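Local coordinates for protein Myo-inositol 2-dehydrogenase (PDB 3EZY) that catalyses the NAD(+)-dependent oxidation of myo-inositol to scyllo-inosose and probably serves in myo-inositol degradation, at residues Ser152-Pro157 with Tyr235-Arg240. Numbering follows the deposited sequence.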
ATOM      1  N   SER A 152      17.194   2.988  10.986  1.00 20.14           N
ATOM      2  CA  SER A 152      16.709   3.797  12.109  1.00 21.11           C
ATOM      3  C   SER A 152      17.235   5.191  11.996  1.00 20.62           C
ATOM      4  O   SER A 152      18.443   5.428  12.182  1.00 20.34           O
ATOM      5  CB  SER A 152      17.129   3.224  13.460  1.00 21.55           C
ATOM      6  OG  SER A 152      16.515   1.951  13.644  1.00 24.35           O
ATOM      7  N   ARG A 153      16.315   6.105  11.696  1.00 19.64           N
ATOM      8  CA  ARG A 153      16.607   7.524  11.503  1.00 20.30           C
ATOM      9  C   ARG A 153      15.671   8.347  12.410  1.00 20.80           C
ATOM     10  O   ARG A 153      14.465   8.025  12.541  1.00 20.39           O
ATOM     11  CB  ARG A 153      16.416   7.925  10.021  1.00 20.02           C
ATOM     12  CG  ARG A 153      16.965   6.930   9.018  1.00 19.71           C
ATOM     13  CD  ARG A 153      16.770   7.371   7.549  1.00 22.49           C
ATOM     14  NE  ARG A 153      17.526   6.480   6.665  1.00 22.21           N
ATOM     15  CZ  ARG A 153      17.083   5.960   5.533  1.00 22.95           C
ATOM     16  NH1 ARG A 153      15.856   6.264   5.050  1.00 20.93           N
ATOM     17  NH2 ARG A 153      17.885   5.129   4.872  1.00 21.98           N
ATOM     18  N   ASP A 154      16.229   9.394  13.021  1.00 22.26           N
ATOM     19  CA  ASP A 154      15.501  10.343  13.895  1.00 23.35           C
ATOM     20  C   ASP A 154      15.158  11.598  13.095  1.00 22.88           C
ATOM     21  O   ASP A 154      15.836  11.895  12.113  1.00 22.97           O
ATOM     22  CB  ASP A 154      16.358  10.778  15.099  1.00 23.36           C
ATOM     23  CG  ASP A 154      16.528   9.689  16.151  1.00 26.90           C
ATOM     24  OD1 ASP A 154      15.710   8.734  16.227  1.00 29.25           O
ATOM     25  OD2 ASP A 154      17.516   9.771  16.914  1.00 29.33           O
ATOM     26  N   PRO A 155      14.094  12.320  13.491  1.00 23.29           N
ATOM     27  CA  PRO A 155      13.783  13.574  12.775  1.00 24.59           C
ATOM     28  C   PRO A 155      14.842  14.664  12.988  1.00 25.26           C
ATOM     29  O   PRO A 155      15.067  15.474  12.074  1.00 26.22           O
ATOM     30  CB  PRO A 155      12.430  14.030  13.360  1.00 24.51           C
ATOM     31  CG  PRO A 155      12.103  13.052  14.474  1.00 24.49           C
ATOM     32  CD  PRO A 155      12.937  11.816  14.259  1.00 23.82           C
ATOM     33  N   ALA A 156      15.513  14.672  14.140  1.00 25.84           N
ATOM     34  CA  ALA A 156      16.530  15.699  14.410  1.00 26.89           C
ATOM     35  C   ALA A 156      17.638  15.178  15.301  1.00 28.16           C
ATOM     36  O   ALA A 156      17.396  14.281  16.103  1.00 28.61           O
ATOM     37  CB  ALA A 156      15.868  16.939  15.073  1.00 27.82           C
ATOM     38  N   PRO A 157      18.859  15.741  15.172  1.00 28.88           N
ATOM     39  CA  PRO A 157      19.933  15.410  16.110  1.00 29.21           C
ATOM     40  C   PRO A 157      19.653  15.985  17.508  1.00 30.23           C
ATOM     41  O   PRO A 157      18.921  16.983  17.616  1.00 30.31           O
ATOM     42  CB  PRO A 157      21.182  16.067  15.494  1.00 29.18           C
ATOM     43  CG  PRO A 157      20.747  16.676  14.139  1.00 30.75           C
ATOM     44  CD  PRO A 157      19.254  16.715  14.130  1.00 28.90           C
ATOM     45  N   TYR A 235      11.236  13.695   7.180  1.00 21.91           N
ATOM     46  CA  TYR A 235       9.874  13.194   7.156  1.00 21.44           C
ATOM     47  C   TYR A 235       9.417  12.578   8.464  1.00 21.22           C
ATOM     48  O   TYR A 235       8.270  12.115   8.546  1.00 22.97           O
ATOM     49  CB  TYR A 235       9.642  12.214   5.980  1.00 20.89           C
ATOM     50  CG  TYR A 235      10.680  11.096   5.875  1.00 19.25           C
ATOM     51  CD1 TYR A 235      10.447   9.861   6.452  1.00 19.38           C
ATOM     52  CD2 TYR A 235      11.885  11.286   5.187  1.00 19.16           C
ATOM     53  CE1 TYR A 235      11.384   8.805   6.354  1.00 16.91           C
ATOM     54  CE2 TYR A 235      12.842  10.260   5.108  1.00 20.47           C
ATOM     55  CZ  TYR A 235      12.575   9.018   5.686  1.00 19.19           C
ATOM     56  OH  TYR A 235      13.528   8.004   5.586  1.00 20.98           O
ATOM     57  N   GLY A 236      10.294  12.574   9.474  1.00 20.94           N
ATOM     58  CA  GLY A 236       9.964  12.052  10.795  1.00 19.66           C
ATOM     59  C   GLY A 236      10.711  10.760  11.090  1.00 20.27           C
ATOM     60  O   GLY A 236      11.678  10.409  10.379  1.00 21.90           O
ATOM     61  N   TYR A 237      10.323  10.048  12.141  1.00 19.07           N
ATOM     62  CA  TYR A 237      11.003   8.779  12.424  1.00 19.38           C
ATOM     63  C   TYR A 237      10.932   7.840  11.241  1.00 19.54           C
ATOM     64  O   TYR A 237       9.903   7.756  10.565  1.00 19.70           O
ATOM     65  CB  TYR A 237      10.378   8.095  13.609  1.00 20.05           C
ATOM     66  CG  TYR A 237      10.639   8.833  14.892  1.00 19.89           C
ATOM     67  CD1 TYR A 237      11.832   8.630  15.598  1.00 23.25           C
ATOM     68  CD2 TYR A 237       9.726   9.743  15.387  1.00 17.93           C
ATOM     69  CE1 TYR A 237      12.087   9.347  16.809  1.00 23.69           C
ATOM     70  CE2 TYR A 237       9.965  10.429  16.626  1.00 19.80           C
ATOM     71  CZ  TYR A 237      11.158  10.232  17.295  1.00 21.64           C
ATOM     72  OH  TYR A 237      11.422  10.905  18.484  1.00 25.00           O
ATOM     73  N   ASP A 238      12.025   7.126  10.994  1.00 19.93           N
ATOM     74  CA  ASP A 238      12.033   6.041  10.040  1.00 19.66           C
ATOM     75  C   ASP A 238      12.728   4.904  10.725  1.00 20.48           C
ATOM     76  O   ASP A 238      13.962   4.896  10.799  1.00 20.91           O
ATOM     77  CB  ASP A 238      12.824   6.413   8.786  1.00 18.95           C
ATOM     78  CG  ASP A 238      12.565   5.453   7.636  1.00 20.34           C
ATOM     79  OD1 ASP A 238      12.123   4.310   7.883  1.00 18.43           O
ATOM     80  OD2 ASP A 238      12.819   5.833   6.478  1.00 20.96           O
ATOM     81  N   GLN A 239      11.952   3.936  11.198  1.00 19.54           N
ATOM     82  CA  GLN A 239      12.503   2.807  11.863  1.00 19.58           C
ATOM     83  C   GLN A 239      11.877   1.532  11.289  1.00 19.89           C
ATOM     84  O   GLN A 239      10.751   1.164  11.646  1.00 21.20           O
ATOM     85  CB  GLN A 239      12.213   2.921  13.356  1.00 19.26           C
ATOM     86  CG  GLN A 239      12.944   4.108  13.968  1.00 22.41           C
ATOM     87  CD  GLN A 239      12.555   4.375  15.392  1.00 26.91           C
ATOM     88  OE1 GLN A 239      11.540   3.899  15.866  1.00 31.19           O
ATOM     89  NE2 GLN A 239      13.383   5.103  16.094  1.00 27.70           N
ATOM     90  N   ARG A 240      12.567   0.915  10.333  1.00 18.32           N
ATOM     91  CA  ARG A 240      12.028  -0.261   9.695  1.00 18.04           C
ATOM     92  C   ARG A 240      12.868  -1.450  10.014  1.00 18.76           C
ATOM     93  O   ARG A 240      14.055  -1.330  10.220  1.00 18.92           O
ATOM     94  CB  ARG A 240      11.965  -0.079   8.172  1.00 17.81           C
ATOM     95  CG  ARG A 240      10.814   0.850   7.723  1.00 19.16           C
ATOM     96  CD  ARG A 240      10.939   1.150   6.262  1.00 18.26           C
ATOM     97  NE  ARG A 240      11.918   2.210   6.059  1.00 18.93           N
ATOM     98  CZ  ARG A 240      12.798   2.265   5.062  1.00 20.26           C
ATOM     99  NH1 ARG A 240      12.884   1.278   4.206  1.00 18.94           N
ATOM    100  NH2 ARG A 240      13.636   3.299   4.938  1.00 20.27           N
TER
HETATM  101  O   HOH W   1      14.475   0.360  13.154  1.00 26.52           O
HETATM  102  O   HOH W   2      15.407   6.186  15.052  1.00 30.33           O
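Arg153 and Asp238 face each other as a hydrogen-bonded antiparallel pair: Arg153 N gives its hydrogen to Asp238 O at 2.8 Å, and Asp238 N returns one to Arg153 O, nearly straight at 172°. Their side chains rise together from the same face of the sheet. Arg153 stays extended from CG to NE (chi2 -179°, chi3 170°), long enough to bring NH1 to Tyr235 OH at 3.0 Å, where the hydroxyl lies in the guanidinium plane while the phenol ring stands almost perpendicular to it. Tyr235 OH in turn donates a hydrogen bond, very short as modelled, to Asp238 OD2, and Arg153 NH1 adds a longer salt bridge to the same oxygen. Two nitrogens of Arg240 hold the carboxylate, NE reaching the syn lone pair of Asp238 OD1 at 2.8 Å and NH2 bonding Asp238 OD2. Asp228 takes Arg153 NH2, Asn254 ND2 also serves Asp238 OD1, and Glu242 of the second subunit pairs with both arginines; these carboxylates probably offset their closeness, while Arg249 of the second subunit adds another cation at Asp238 OD2. On the face of Ser152 and Gln239, a water accepts from Gln239 NE2, which also bonds Tyr281, and donates to Asp154 OD1, just past the strand; a second water donates to Ser152 OG, itself paired with Asp177. Beyond the strands, Pro155 CD sits over the centre of the Tyr237 ring, 3.6 Å from its centroid, a CH-pi contact. The arrangement is the end of an antiparallel ladder between strands 145-153 and 238-245 in the C-terminal domain sheet of a Gfo/Idh/MocA dehydrogenase, with a buried salt-bridge network reaching across the subunit interface.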